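PDB 4IRN: prolyl-ACP dehydrogenase from Oscillatoria sp., which oxidises a prolyl group carried on an acyl carrier protein, using FAD, in the biosynthesis of the cyanotoxin anatoxin-a. Local coordinates for residues 46-49 and 50-54. Sequence-based numbering, arbitrary orientation.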
loop_
_atom_site.group_PDB
_atom_site.type_symbol
_atom_site.label_atom_id
_atom_site.label_comp_id
_atom_site.label_asym_id
_atom_site.label_seq_id
_atom_site.Cartn_x
_atom_site.Cartn_y
_atom_site.Cartn_z
ATOM N N GLN A 46 13.965 11.046 33.603
ATOM C CA GLN A 46 14.608 10.237 34.643
ATOM C C GLN A 46 13.804 9.036 35.079
ATOM O O GLN A 46 14.385 7.981 35.285
ATOM C CB GLN A 46 15.011 11.068 35.881
ATOM C CG GLN A 46 16.197 12.033 35.735
ATOM C CD GLN A 46 17.473 11.382 35.263
ATOM O OE1 GLN A 46 17.810 11.400 34.071
ATOM N NE2 GLN A 46 18.257 10.886 36.202
ATOM N N PHE A 47 12.480 9.174 35.232
ATOM C CA PHE A 47 11.621 8.049 35.633
ATOM C C PHE A 47 11.558 6.968 34.565
ATOM O O PHE A 47 11.646 5.783 34.897
ATOM C CB PHE A 47 10.214 8.499 36.075
ATOM C CG PHE A 47 9.327 7.369 36.557
ATOM C CD1 PHE A 47 9.674 6.617 37.671
ATOM C CD2 PHE A 47 8.146 7.060 35.897
ATOM C CE1 PHE A 47 8.868 5.558 38.102
ATOM C CE2 PHE A 47 7.329 6.014 36.341
ATOM C CZ PHE A 47 7.694 5.273 37.443
ATOM N N ARG A 48 11.431 7.374 33.278
ATOM C CA ARG A 48 11.413 6.460 32.131
ATOM C C ARG A 48 12.758 5.732 32.034
ATOM O O ARG A 48 12.781 4.524 31.790
ATOM C CB ARG A 48 11.087 7.217 30.833
ATOM C CG ARG A 48 10.855 6.314 29.629
ATOM C CD ARG A 48 10.755 7.101 28.342
ATOM N NE ARG A 48 10.931 6.253 27.161
ATOM C CZ ARG A 48 12.081 6.102 26.510
ATOM N NH1 ARG A 48 13.173 6.733 26.920
ATOM N NH2 ARG A 48 12.150 5.307 25.450
ATOM N N LYS A 49 13.862 6.461 32.269
ATOM C CA LYS A 49 15.232 5.939 32.268
ATOM C C LYS A 49 15.385 4.910 33.394
ATOM O O LYS A 49 16.033 3.888 33.197
ATOM C CB LYS A 49 16.257 7.081 32.421
ATOM C CG LYS A 49 17.659 6.733 31.954
ATOM C CD LYS A 49 18.663 7.814 32.358
ATOM C CE LYS A 49 20.088 7.442 32.012
ATOM N NZ LYS A 49 20.630 6.367 32.894
ATOM N N LYS A 50 14.755 5.165 34.559
ATOM C CA LYS A 50 14.751 4.268 35.719
ATOM C C LYS A 50 13.953 2.990 35.396
ATOM O O LYS A 50 14.362 1.901 35.816
ATOM C CB LYS A 50 14.162 4.993 36.944
ATOM C CG LYS A 50 14.284 4.241 38.265
ATOM C CD LYS A 50 13.410 4.867 39.335
ATOM C CE LYS A 50 13.288 4.001 40.560
ATOM N NZ LYS A 50 12.212 4.485 41.461
ATOM N N VAL A 51 12.830 3.132 34.633
ATOM C CA VAL A 51 11.971 2.023 34.190
ATOM C C VAL A 51 12.759 1.115 33.226
ATOM O O VAL A 51 12.744 -0.103 33.413
ATOM C CB VAL A 51 10.615 2.507 33.597
ATOM C CG1 VAL A 51 9.816 1.345 33.006
ATOM C CG2 VAL A 51 9.776 3.230 34.649
ATOM N N ILE A 52 13.470 1.709 32.228
ATOM C CA ILE A 52 14.290 0.979 31.248
ATOM C C ILE A 52 15.380 0.171 31.964
ATOM O O ILE A 52 15.488 -1.029 31.723
ATOM C CB ILE A 52 14.866 1.913 30.129
ATOM C CG1 ILE A 52 13.736 2.508 29.260
ATOM C CG2 ILE A 52 15.923 1.196 29.242
ATOM C CD1 ILE A 52 14.096 3.750 28.476
ATOM N N GLN A 53 16.150 0.823 32.874
ATOM C CA GLN A 53 17.225 0.204 33.666
ATOM C C GLN A 53 16.716 -0.977 34.503
ATOM O O GLN A 53 17.345 -2.036 34.500
ATOM C CB GLN A 53 17.936 1.239 34.556
ATOM C CG GLN A 53 18.755 2.310 33.818
ATOM C CD GLN A 53 19.825 1.807 32.870
ATOM O OE1 GLN A 53 20.630 0.924 33.197
ATOM N NE2 GLN A 53 19.878 2.399 31.682
ATOM N N PHE A 54 15.558 -0.807 35.183
ATOM C CA PHE A 54 14.898 -1.853 35.989
ATOM C C PHE A 54 14.556 -3.063 35.116
ATOM O O PHE A 54 14.871 -4.201 35.477
ATOM C CB PHE A 54 13.630 -1.284 36.677
ATOM C CG PHE A 54 12.545 -2.279 37.039
ATOM C CD1 PHE A 54 12.664 -3.087 38.164
ATOM C CD2 PHE A 54 11.378 -2.366 36.283
ATOM C CE1 PHE A 54 11.656 -4.002 38.499
ATOM C CE2 PHE A 54 10.370 -3.277 36.622
ATOM C CZ PHE A 54 10.514 -4.085 37.729
#
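F47 lies with one face of its ring over CG2 of V51, one helical turn further along. That methyl sits 4.1 Å from the centroid of the F47 ring and 13° off the ring normal, a CH-pi contact displaced a little toward the CE2-CZ side. The ring gets there because CG of F47 is anti to the backbone N (chi1 -177°), which sends the side chain along the helix in the direction of its C-terminal end. V51 meets it with the branch that stands beside its own backbone N. CD of K50 comes obliquely to the same ring, with CD1 of F47 4.4 Å from CD of K50.

The next pair in the same spacing is R48 and I52. Extended from CG to NE, the arginine chain carries its guanidinium across the end of I52, whose CD1 rests against one face, toward the rim, with NH1 of R48 3.5 Å from CD1 of I52. Its N-H bonding is directed outside the pair: NH2 of R48 is hydrogen-bonded to OE1 of Q109, and the group makes a cation-pi contact with Y106.

All of this runs along helix 42-58, in the N-terminal helical domain of the acyl-CoA dehydrogenase fold, near the surface and away from the FAD sites. Regular i to i+4 backbone bonds set the spacing: N of V51 gives to O of F47 at 2.9 Å, N of I52 to O of R48 at 2.9 Å, and N of Q53 to O of K49 at 3.1 Å, the last nearly straight at 168°. The F47-V51 side of the helix packs on F83 of helix 74-83 and on W88, while I52 reaches Y113 of helix 101-114. CG of Q53, beside its own backbone N, turns back toward O of K49.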